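Local coordinates for DUF3256 domain-containing protein (Porphyromonas gingivalis W83, PDB 2P3P) that is of unknown function, though it can bind a magnesium ion and probably belongs to a membrane-anchored protein, at residues A[11-16]-A[39-44]; A[101-106]-A[169-174]; A[107-112]-A[120-125]; A[130-135]-A[141-146]. All blocks are in the same frame, centred on the assembly; numbering follows the deposited sequence. Where two conformers were deposited one is given.

In the fold
Contacts 2 and 3 both draw on strand 104-111 of the long antiparallel sheet: in contact 2 the residues leading into the strand meet those that follow strand 165-170, and in contact 3 I107 and F109 of the strand meet the loop 120-125, with centres about 20 Å apart. Contact 1 reaches contact 3 through E11 and C15, which pack on T112. Contact 4 touches contact 2 where the F131 ring packs on Q170; contacts 1 and 4 lie on opposite sides of the chain's centre, their own centres about 45 Å apart. S149, which binds magnesium in a structure of this protein, has its side chain about 11 Å from those of V102 and Y143; this chain carries no such ion.

Contact 1 of 4, residues A[11-16]-A[39-44]; sequences ELERCF and AGHLSG
E13 reaches straight out from helix 11-16 and lays its carboxylate against the backbone of H41 and L42. Its side chain is extended, with CG trans to the backbone N (chi1 164°) and the chain straight beyond it, which carries the carboxylate out to L42 N. The H41 side chain runs across it at about a right angle, and the carboxylate and imidazole planes are turned 55° apart; OE2 faces the CD2 edge of the ring, though that approach is too short to be trusted in the model. The firm bond is made by the other oxygen. L42 N donates to E13 OE1 at 2.9 Å, arriving 47° out of the carboxylate plane. A water doubles the grip on OE1: it donates to E13 OE1 and to L42 O, both at 2.7 Å, so OE1 takes the N-H of L42 directly and is linked to its C=O through the water. Below the acid, the leucine side chain comes alongside the stem of the glutamate, L42 CD1 lying 4.0 Å from E13 CB. G40, with positive phi, is the first residue to leave the helical conformation after helix 29-39, two residues before L42. Helix 11-18 is thus tied to the loop joining helix 29-39 to strand 47-52, while L42 and F16 both rest on L63 of strand 58-64, and L12 and F16 pack on I68 of strand 67-72.

Contact 2 of 4, residues A[101-106]-A[169-174]; sequences PVADSR and RQTVTE
T171 turns its hydroxyl into the angle between its own backbone N and carbonyl carbon (chi1 54°), which points OG1 across at the backbone of A103. V102 answers with CG1 swung away from its backbone N (chi1 -172°), bringing that methyl over the threonine. The hydroxyl donates to A103 O at 2.7 Å, meeting the carbonyl nearly end-on with a C=O...O angle of 160°. V102 CG1 then lies 3.7 Å from T171 OG1 and 3.5 Å from T171 O as the two side chains run past one another in opposite directions. T171 O is buried here with no partner in the model, so the valine methyl covers a carbonyl that makes no hydrogen bond. The pairing spans two antiparallel sheets: 101-106 leads into strand 104-111 of the seven-stranded sheet, while 169-174 leaves strand 165-170 of the four-stranded one. Strand 155-159, at the edge of the four-stranded sheet, lies between the two strands: S105 bonds through its backbone to M155, and R169 to Q156. A water accepts from A103 N at 3.0 Å; its link onward to E174 OE2 is too short in the model and remains doubtful. Behind T171 the turn is locked by Q170, whose OE1 takes T173 N at 3.1 Å in the carbonyl plane on a lone pair, and whose NE2 donates to T173 OG1 at 2.9 Å, tilted from the amide plane; NE2 also reaches S189 O.

Contact 3 of 4, residues A[107-112]-A[120-125]; sequences IDFYTT and DRFWQQ
F109 and F122 form the tight part of this contact, an offset stack with ring centroids 4.6 Å apart and planes inclined at 28°. The overlap is completed by the F122 methylene: CB sits over one face of the F109 ring, 3.7 Å from its centroid, a CH-pi contact on the ring's outer part. Next along the strand, I107 sends CD1 onto the indole of W123 at a right angle, 3.6 Å from the centroid of the five-membered ring and only 8° off its normal. The indole has its CG trans to the backbone N (chi1 164°), which carries the ring back beneath the isoleucine. All four side chains come from one face of strand 104-111 and from the loop following the short edge strand 116-117, so this loop folds back over the antiparallel sheet; L166 of strand 165-170 joins I107 and W123 there, and Y195 meets W123 edge-to-face. Toward the exposed Q125 the packing gives way to polar contact: W123 NE1 donates to Q125 OE1 at 3.0 Å, nearly in the indole plane, and Q125 N lies over the indole face away from I107. R121, likewise exposed, lays CD across one face of the F122 ring.

Contact 4 of 4, residues A[130-135]-A[141-146]; sequences DFFLPH and YAYQAI
F132 and Y143 make this contact by themselves, ring against ring. The aromatic pairing is oblique, with planes at 86° and centroids 5.8 Å apart. Y143 offers CE1: this atom lies 3.6 Å from F132 CE2 and 3.7 Å from F132 CZ. F132 CE2 comes to the edge of the Y143 ring, near its plane, whereas Y143 CE1 approaches the F132 ring obliquely. The two side chains cross at about a right angle. Y143 projects from helix 141-146 with CG trans to the backbone N (chi1 -177°), which stretches the ring far enough to bridge backbones whose nearest CA atoms, those of F132 and Y143, are 10.5 Å apart.

No hydrogen bond joins the two segments; the polar bonds lie within each part and its surroundings. The helix is held by A145 N to Y141 O at 2.9 Å and I146 N to A142 O at 3.2 Å, and S140 OG binds Y143 N near its start. On the loop side, the backbones of F131 and L133 bond to S189 and F187.

A third ring, F187, meets F132 edge-to-face and also touches Y143, making a small aromatic cluster where the long loop after strand 116-117 passes the helix. Between the two segments themselves the chemistry is purely apolar: they meet near the surface through ring carbons alone, with no hydrogen bond to set the direction of approach, and F187 extends the same carbon-to-carbon packing beyond the pair.

Contact 1 of 4, residues A[11-16]-A[39-44]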
# COMPACT_ATOMS: atom_id res chain seq x y z
N GLU A 11 -2.69 11.46 16.40
CA GLU A 11 -1.79 12.08 15.44
C GLU A 11 -2.22 11.86 13.98
O GLU A 11 -2.11 12.79 13.16
CB GLU A 11 -0.38 11.57 15.67
CG GLU A 11 0.63 12.27 14.83
CD GLU A 11 2.02 11.94 15.19
OE1 GLU A 11 2.29 10.81 15.71
OE2 GLU A 11 2.88 12.79 14.94
N LEU A 12 -2.76 10.69 13.67
CA LEU A 12 -3.17 10.40 12.28
C LEU A 12 -4.32 11.32 11.90
O LEU A 12 -4.31 11.90 10.81
CB LEU A 12 -3.54 8.93 12.08
CG LEU A 12 -4.00 8.59 10.66
CD1 LEU A 12 -2.83 8.84 9.69
CD2 LEU A 12 -4.49 7.12 10.61
N GLU A 13 -5.29 11.45 12.82
CA GLU A 13 -6.43 12.38 12.63
C GLU A 13 -5.96 13.83 12.37
O GLU A 13 -6.42 14.49 11.43
CB GLU A 13 -7.36 12.35 13.81
CG GLU A 13 -8.31 13.54 13.88
CD GLU A 13 -9.46 13.41 14.85
OE1 GLU A 13 -9.56 12.42 15.60
OE2 GLU A 13 -10.31 14.34 14.87
N ARG A 14 -5.02 14.29 13.19
CA ARG A 14 -4.44 15.63 13.01
C ARG A 14 -3.84 15.80 11.62
O ARG A 14 -4.11 16.77 10.93
CB ARG A 14 -3.35 15.88 14.04
CG ARG A 14 -3.83 15.78 15.48
CD ARG A 14 -3.06 16.73 16.38
NE ARG A 14 -1.67 16.32 16.58
CZ ARG A 14 -1.27 15.35 17.40
NH1 ARG A 14 -2.15 14.64 18.11
NH2 ARG A 14 0.03 15.07 17.50
N CYS A 15 -3.03 14.84 11.21
CA CYS A 15 -2.34 14.90 9.90
C CYS A 15 -3.32 14.85 8.75
O CYS A 15 -3.18 15.60 7.77
CB CYS A 15 -1.32 13.77 9.80
SG CYS A 15 0.03 13.90 10.96
N PHE A 16 -4.32 13.97 8.86
CA PHE A 16 -5.37 13.85 7.85
C PHE A 16 -6.15 15.14 7.67
O PHE A 16 -6.46 15.57 6.53
CB PHE A 16 -6.35 12.75 8.24
CG PHE A 16 -7.33 12.43 7.18
CD1 PHE A 16 -6.91 11.95 5.97
CD2 PHE A 16 -8.70 12.53 7.42
CE1 PHE A 16 -7.82 11.60 4.98
CE2 PHE A 16 -9.61 12.16 6.44
CZ PHE A 16 -9.17 11.72 5.22
N ALA A 39 -17.91 12.76 11.41
CA ALA A 39 -17.30 11.59 12.07
C ALA A 39 -17.03 11.85 13.55
O ALA A 39 -17.15 10.94 14.39
CB ALA A 39 -15.99 11.22 11.39
N GLY A 40 -16.67 13.08 13.87
CA GLY A 40 -16.15 13.41 15.21
C GLY A 40 -14.77 12.79 15.30
O GLY A 40 -14.25 12.35 14.30
N HIS A 41 -14.19 12.73 16.49
CA HIS A 41 -12.84 12.20 16.63
C HIS A 41 -12.75 10.73 16.18
O HIS A 41 -13.67 9.92 16.37
CB HIS A 41 -12.29 12.45 18.05
CG HIS A 41 -11.95 13.89 18.31
ND1 HIS A 41 -12.20 14.53 19.50
CD2 HIS A 41 -11.36 14.82 17.51
CE1 HIS A 41 -11.77 15.78 19.44
NE2 HIS A 41 -11.26 15.98 18.24
N LEU A 42 -11.64 10.42 15.51
CA LEU A 42 -11.32 9.04 15.14
C LEU A 42 -10.90 8.21 16.35
O LEU A 42 -10.06 8.63 17.14
CB LEU A 42 -10.20 9.02 14.12
CG LEU A 42 -10.38 9.96 12.91
CD1 LEU A 42 -9.43 9.56 11.77
CD2 LEU A 42 -11.83 10.03 12.46
N SER A 43 -11.49 7.02 16.48
CA SER A 43 -11.28 6.16 17.64
C SER A 43 -10.86 4.78 17.21
O SER A 43 -10.54 4.54 16.04
CB SER A 43 -12.56 6.05 18.45
OG SER A 43 -13.53 5.28 17.74
N GLY A 44 -10.91 3.81 18.13
CA GLY A 44 -10.63 2.43 17.78
C GLY A 44 -11.73 1.73 17.01
O GLY A 44 -11.54 0.59 16.53
O HOH W 1 -8.14 10.41 16.63
O HOH W 2 -12.64 14.34 13.04

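Contact 2 of 4, residues A[101-106]-A[169-174]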
# COMPACT_ATOMS: atom_id res chain seq x y z
N PRO A 101 -5.88 -2.73 -14.06
CA PRO A 101 -5.99 -4.12 -14.55
C PRO A 101 -5.17 -5.17 -13.80
O PRO A 101 -5.51 -6.35 -13.86
CB PRO A 101 -5.56 -4.02 -16.03
CG PRO A 101 -4.75 -2.81 -16.12
CD PRO A 101 -5.14 -1.88 -15.02
N VAL A 102 -4.12 -4.77 -13.08
CA VAL A 102 -3.40 -5.70 -12.20
C VAL A 102 -2.95 -4.98 -10.92
O VAL A 102 -2.37 -3.90 -10.99
CB VAL A 102 -2.19 -6.37 -12.90
CG1 VAL A 102 -1.58 -7.50 -12.02
CG2 VAL A 102 -2.58 -6.94 -14.25
N ALA A 103 -3.23 -5.58 -9.77
CA ALA A 103 -3.00 -4.95 -8.47
C ALA A 103 -1.51 -4.66 -8.30
O ALA A 103 -0.68 -5.53 -8.55
CB ALA A 103 -3.53 -5.84 -7.35
N ASP A 104 -1.19 -3.41 -7.98
CA ASP A 104 0.19 -2.91 -7.93
C ASP A 104 0.21 -1.69 -7.02
O ASP A 104 -0.62 -0.78 -7.17
CB ASP A 104 0.67 -2.62 -9.36
CG ASP A 104 2.17 -2.37 -9.45
OD1 ASP A 104 2.96 -3.10 -8.79
OD2 ASP A 104 2.57 -1.43 -10.23
N SER A 105 1.13 -1.71 -6.06
CA SER A 105 1.18 -0.73 -5.00
C SER A 105 2.39 0.20 -5.15
O SER A 105 3.43 -0.21 -5.63
CB SER A 105 1.28 -1.45 -3.65
OG SER A 105 0.12 -2.22 -3.38
N ARG A 106 2.22 1.43 -4.63
CA ARG A 106 3.32 2.37 -4.40
C ARG A 106 3.30 2.66 -2.90
O ARG A 106 2.23 2.78 -2.32
CB ARG A 106 3.09 3.68 -5.16
CG ARG A 106 3.04 3.52 -6.67
CD ARG A 106 2.86 4.87 -7.45
NE ARG A 106 1.75 5.62 -6.88
CZ ARG A 106 1.91 6.49 -5.88
NH1 ARG A 106 3.13 6.72 -5.42
NH2 ARG A 106 0.85 7.08 -5.32
N ARG A 169 2.81 -9.26 -2.00
CA ARG A 169 2.54 -10.42 -2.82
C ARG A 169 2.82 -10.02 -4.26
O ARG A 169 2.46 -8.91 -4.68
CB ARG A 169 1.09 -10.90 -2.66
CG ARG A 169 0.03 -9.93 -3.10
CD ARG A 169 -1.41 -10.38 -2.83
NE ARG A 169 -1.67 -10.63 -1.41
CZ ARG A 169 -2.53 -11.54 -0.95
NH1 ARG A 169 -3.25 -12.28 -1.78
NH2 ARG A 169 -2.70 -11.71 0.35
N GLN A 170 3.52 -10.88 -4.99
CA GLN A 170 3.63 -10.71 -6.42
C GLN A 170 2.28 -10.99 -7.06
O GLN A 170 1.55 -11.91 -6.68
CB GLN A 170 4.81 -11.50 -7.06
CG GLN A 170 4.79 -13.05 -6.91
CD GLN A 170 3.87 -13.72 -7.91
OE1 GLN A 170 3.49 -13.12 -8.91
NE2 GLN A 170 3.43 -14.93 -7.59
N THR A 171 1.93 -10.16 -8.03
CA THR A 171 0.69 -10.36 -8.75
C THR A 171 0.98 -10.65 -10.22
O THR A 171 0.09 -10.46 -11.06
CB THR A 171 -0.28 -9.17 -8.59
OG1 THR A 171 0.38 -7.96 -8.96
CG2 THR A 171 -0.76 -9.00 -7.14
N VAL A 172 2.19 -11.12 -10.53
CA VAL A 172 2.56 -11.58 -11.87
C VAL A 172 1.80 -12.88 -12.26
O VAL A 172 1.35 -13.05 -13.40
CB VAL A 172 4.13 -11.80 -11.98
CG1 VAL A 172 4.51 -12.41 -13.31
CG2 VAL A 172 4.89 -10.50 -11.75
N THR A 173 1.74 -13.83 -11.35
CA THR A 173 1.14 -15.11 -11.67
C THR A 173 -0.25 -14.97 -12.28
O THR A 173 -0.54 -15.61 -13.28
CB THR A 173 1.08 -16.06 -10.48
OG1 THR A 173 2.40 -16.29 -9.98
CG2 THR A 173 0.42 -17.40 -10.92
N GLU A 174 -1.08 -14.09 -11.74
CA GLU A 174 -2.43 -13.90 -12.33
C GLU A 174 -2.41 -13.31 -13.75
O GLU A 174 -3.36 -13.52 -14.51
CB GLU A 174 -3.32 -13.09 -11.41
CG GLU A 174 -2.87 -11.69 -11.15
CD GLU A 174 -3.54 -11.13 -9.93
OE1 GLU A 174 -3.07 -11.43 -8.80
OE2 GLU A 174 -4.58 -10.43 -10.10
O HOH W 3 -4.47 -8.21 -9.18

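Contact 3 of 4, residues A[107-112]-A[120-125]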
# COMPACT_ATOMS: atom_id res chain seq x y z
N ILE A 107 4.45 2.68 -2.28
CA ILE A 107 4.58 3.11 -0.89
C ILE A 107 5.28 4.49 -0.90
O ILE A 107 6.40 4.65 -1.46
CB ILE A 107 5.41 2.13 -0.04
CG1 ILE A 107 4.92 0.69 -0.17
CG2 ILE A 107 5.34 2.53 1.45
CD1 ILE A 107 5.77 -0.28 0.59
N ASP A 108 4.59 5.48 -0.33
CA ASP A 108 5.10 6.83 -0.15
C ASP A 108 5.32 7.07 1.35
O ASP A 108 4.62 6.53 2.20
CB ASP A 108 4.11 7.86 -0.75
CG ASP A 108 3.98 7.73 -2.24
OD1 ASP A 108 5.03 7.63 -2.91
OD2 ASP A 108 2.83 7.73 -2.75
N PHE A 109 6.33 7.88 1.67
CA PHE A 109 6.58 8.37 3.03
C PHE A 109 6.58 9.87 3.08
O PHE A 109 7.06 10.52 2.14
CB PHE A 109 7.87 7.83 3.59
CG PHE A 109 7.84 6.37 3.87
CD1 PHE A 109 7.60 5.89 5.15
CD2 PHE A 109 8.05 5.47 2.82
CE1 PHE A 109 7.59 4.53 5.37
CE2 PHE A 109 8.05 4.10 3.05
CZ PHE A 109 7.82 3.64 4.29
N TYR A 110 6.01 10.42 4.16
CA TYR A 110 5.99 11.86 4.41
C TYR A 110 6.38 12.15 5.84
O TYR A 110 6.19 11.31 6.75
CB TYR A 110 4.61 12.47 4.21
CG TYR A 110 4.01 12.32 2.87
CD1 TYR A 110 4.03 13.36 1.94
CD2 TYR A 110 3.37 11.16 2.54
CE1 TYR A 110 3.43 13.19 0.69
CE2 TYR A 110 2.76 11.00 1.36
CZ TYR A 110 2.77 11.99 0.43
OH TYR A 110 2.12 11.68 -0.75
N THR A 111 6.85 13.36 6.08
CA THR A 111 6.86 13.86 7.46
C THR A 111 5.42 14.08 7.93
O THR A 111 4.48 14.09 7.12
CB THR A 111 7.62 15.19 7.60
OG1 THR A 111 6.87 16.23 6.96
CG2 THR A 111 9.03 15.09 6.95
N THR A 112 5.22 14.28 9.23
CA THR A 112 3.86 14.57 9.73
C THR A 112 3.31 15.93 9.25
O THR A 112 2.12 16.23 9.43
CB THR A 112 3.78 14.44 11.25
OG1 THR A 112 4.89 15.10 11.86
CG2 THR A 112 3.83 12.97 11.69
N ASP A 120 13.43 5.16 -0.55
CA ASP A 120 14.53 4.13 -0.49
C ASP A 120 15.06 3.99 0.92
O ASP A 120 15.67 2.98 1.29
CB ASP A 120 15.80 4.49 -1.31
CG ASP A 120 15.55 5.29 -2.57
OD1 ASP A 120 14.51 5.99 -2.70
OD2 ASP A 120 16.46 5.25 -3.43
N ARG A 121 14.94 5.06 1.67
CA ARG A 121 15.49 5.09 3.00
C ARG A 121 14.77 4.09 3.93
O ARG A 121 15.38 3.51 4.84
CB ARG A 121 15.34 6.50 3.55
CG ARG A 121 16.24 6.76 4.69
CD ARG A 121 15.65 7.80 5.62
NE ARG A 121 16.27 7.61 6.92
CZ ARG A 121 16.58 8.57 7.77
NH1 ARG A 121 16.35 9.84 7.47
NH2 ARG A 121 17.14 8.24 8.91
N PHE A 122 13.47 3.94 3.70
CA PHE A 122 12.60 3.15 4.55
C PHE A 122 12.18 1.81 3.98
O PHE A 122 11.69 0.93 4.70
CB PHE A 122 11.32 3.97 4.80
CG PHE A 122 11.58 5.34 5.29
CD1 PHE A 122 12.01 5.54 6.57
CD2 PHE A 122 11.43 6.44 4.46
CE1 PHE A 122 12.24 6.84 7.06
CE2 PHE A 122 11.65 7.71 4.93
CZ PHE A 122 12.06 7.91 6.23
N TRP A 123 12.28 1.68 2.67
CA TRP A 123 11.73 0.53 1.99
C TRP A 123 12.51 0.23 0.71
O TRP A 123 12.77 1.12 -0.10
CB TRP A 123 10.27 0.81 1.64
CG TRP A 123 9.69 -0.14 0.61
CD1 TRP A 123 9.45 0.13 -0.70
CD2 TRP A 123 9.28 -1.48 0.83
NE1 TRP A 123 8.93 -1.00 -1.34
CE2 TRP A 123 8.82 -2.00 -0.41
CE3 TRP A 123 9.29 -2.32 1.95
CZ2 TRP A 123 8.34 -3.29 -0.55
CZ3 TRP A 123 8.78 -3.58 1.82
CH2 TRP A 123 8.32 -4.07 0.58
N GLN A 124 12.92 -1.02 0.55
CA GLN A 124 13.54 -1.50 -0.68
C GLN A 124 12.59 -2.50 -1.35
O GLN A 124 12.37 -3.58 -0.81
CB GLN A 124 14.89 -2.18 -0.41
CG GLN A 124 15.58 -2.74 -1.62
CD GLN A 124 16.98 -3.35 -1.32
OE1 GLN A 124 17.61 -3.07 -0.27
NE2 GLN A 124 17.49 -4.13 -2.27
N GLN A 125 12.12 -2.20 -2.54
CA GLN A 125 11.20 -3.10 -3.24
C GLN A 125 11.90 -4.45 -3.51
O GLN A 125 13.01 -4.47 -4.01
CB GLN A 125 10.76 -2.49 -4.58
CG GLN A 125 9.68 -3.24 -5.34
CD GLN A 125 8.27 -2.99 -4.81
OE1 GLN A 125 8.10 -2.63 -3.67
NE2 GLN A 125 7.26 -3.24 -5.63

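Contact 4 of 4, residues A[130-135]-A[141-146]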
# COMPACT_ATOMS: atom_id res chain seq x y z
N ASP A 130 12.91 -12.92 -5.24
CA ASP A 130 12.52 -13.12 -3.83
C ASP A 130 11.26 -13.96 -3.65
O ASP A 130 11.01 -14.43 -2.53
CB ASP A 130 12.38 -11.77 -3.14
CG ASP A 130 13.70 -11.01 -3.12
OD1 ASP A 130 14.77 -11.65 -3.07
OD2 ASP A 130 13.65 -9.78 -3.15
N PHE A 131 10.51 -14.16 -4.73
CA PHE A 131 9.24 -14.88 -4.68
C PHE A 131 9.42 -16.27 -5.30
O PHE A 131 8.43 -17.01 -5.52
CB PHE A 131 8.15 -14.10 -5.44
CG PHE A 131 7.77 -12.80 -4.80
CD1 PHE A 131 6.75 -12.75 -3.85
CD2 PHE A 131 8.45 -11.64 -5.11
CE1 PHE A 131 6.40 -11.56 -3.24
CE2 PHE A 131 8.12 -10.44 -4.48
CZ PHE A 131 7.08 -10.42 -3.54
N PHE A 132 10.68 -16.64 -5.56
CA PHE A 132 10.92 -17.94 -6.16
C PHE A 132 10.89 -19.05 -5.11
O PHE A 132 11.32 -18.87 -3.96
CB PHE A 132 12.27 -17.99 -6.91
CG PHE A 132 12.33 -17.17 -8.18
CD1 PHE A 132 11.21 -16.49 -8.71
CD2 PHE A 132 13.53 -17.10 -8.85
CE1 PHE A 132 11.32 -15.75 -9.87
CE2 PHE A 132 13.66 -16.35 -10.02
CZ PHE A 132 12.56 -15.68 -10.53
N LEU A 133 10.39 -20.22 -5.52
CA LEU A 133 10.42 -21.44 -4.71
C LEU A 133 11.84 -21.95 -4.55
O LEU A 133 12.74 -21.53 -5.30
CB LEU A 133 9.59 -22.55 -5.39
CG LEU A 133 8.10 -22.32 -5.33
CD1 LEU A 133 7.38 -23.27 -6.29
CD2 LEU A 133 7.61 -22.44 -3.88
N PRO A 134 12.07 -22.83 -3.57
CA PRO A 134 13.40 -23.43 -3.44
C PRO A 134 13.87 -24.13 -4.70
O PRO A 134 13.04 -24.64 -5.49
CB PRO A 134 13.24 -24.41 -2.26
CG PRO A 134 12.08 -23.88 -1.48
CD PRO A 134 11.17 -23.24 -2.48
N HIS A 135 15.19 -24.13 -4.90
CA HIS A 135 15.87 -24.91 -5.96
C HIS A 135 15.59 -24.40 -7.34
O HIS A 135 15.76 -25.12 -8.32
CB HIS A 135 15.48 -26.41 -5.90
CG HIS A 135 15.90 -27.10 -4.65
ND1 HIS A 135 15.57 -28.42 -4.37
CD2 HIS A 135 16.63 -26.66 -3.59
CE1 HIS A 135 16.08 -28.75 -3.20
NE2 HIS A 135 16.71 -27.71 -2.70
N TYR A 141 13.73 -25.10 -18.67
CA TYR A 141 12.77 -24.79 -19.70
C TYR A 141 11.68 -23.90 -19.15
O TYR A 141 11.31 -22.88 -19.74
CB TYR A 141 12.20 -26.11 -20.23
CG TYR A 141 11.54 -25.99 -21.58
CD1 TYR A 141 12.18 -26.49 -22.73
CD2 TYR A 141 10.29 -25.38 -21.71
CE1 TYR A 141 11.57 -26.38 -23.98
CE2 TYR A 141 9.71 -25.24 -22.94
CZ TYR A 141 10.34 -25.74 -24.07
OH TYR A 141 9.70 -25.62 -25.29
N ALA A 142 11.15 -24.28 -17.99
CA ALA A 142 10.05 -23.50 -17.39
C ALA A 142 10.44 -22.04 -17.14
O ALA A 142 9.71 -21.14 -17.48
CB ALA A 142 9.56 -24.16 -16.11
N TYR A 143 11.60 -21.81 -16.54
CA TYR A 143 12.06 -20.48 -16.28
C TYR A 143 12.29 -19.67 -17.56
O TYR A 143 11.82 -18.51 -17.66
CB TYR A 143 13.33 -20.48 -15.41
CG TYR A 143 13.84 -19.11 -15.05
CD1 TYR A 143 13.50 -18.52 -13.83
CD2 TYR A 143 14.70 -18.43 -15.88
CE1 TYR A 143 14.02 -17.28 -13.49
CE2 TYR A 143 15.18 -17.18 -15.56
CZ TYR A 143 14.87 -16.64 -14.35
OH TYR A 143 15.39 -15.42 -14.06
N GLN A 144 13.01 -20.25 -18.53
CA GLN A 144 13.31 -19.57 -19.79
C GLN A 144 12.05 -19.22 -20.60
O GLN A 144 11.99 -18.13 -21.21
CB GLN A 144 14.36 -20.39 -20.61
CG GLN A 144 15.74 -20.29 -19.96
CD GLN A 144 16.83 -21.28 -20.48
OE1 GLN A 144 16.54 -22.30 -21.11
NE2 GLN A 144 18.10 -20.95 -20.18
N ALA A 145 11.04 -20.08 -20.53
CA ALA A 145 9.78 -19.84 -21.21
C ALA A 145 8.97 -18.70 -20.56
O ALA A 145 8.28 -17.95 -21.25
CB ALA A 145 8.95 -21.14 -21.28
N ILE A 146 9.04 -18.56 -19.24
CA ILE A 146 8.23 -17.56 -18.50
C ILE A 146 9.01 -16.25 -18.26
O ILE A 146 8.40 -15.22 -18.03
CB ILE A 146 7.83 -18.09 -17.10
CG1 ILE A 146 6.95 -19.34 -17.23
CG2 ILE A 146 7.16 -16.97 -16.20
CD1 ILE A 146 5.83 -19.24 -18.28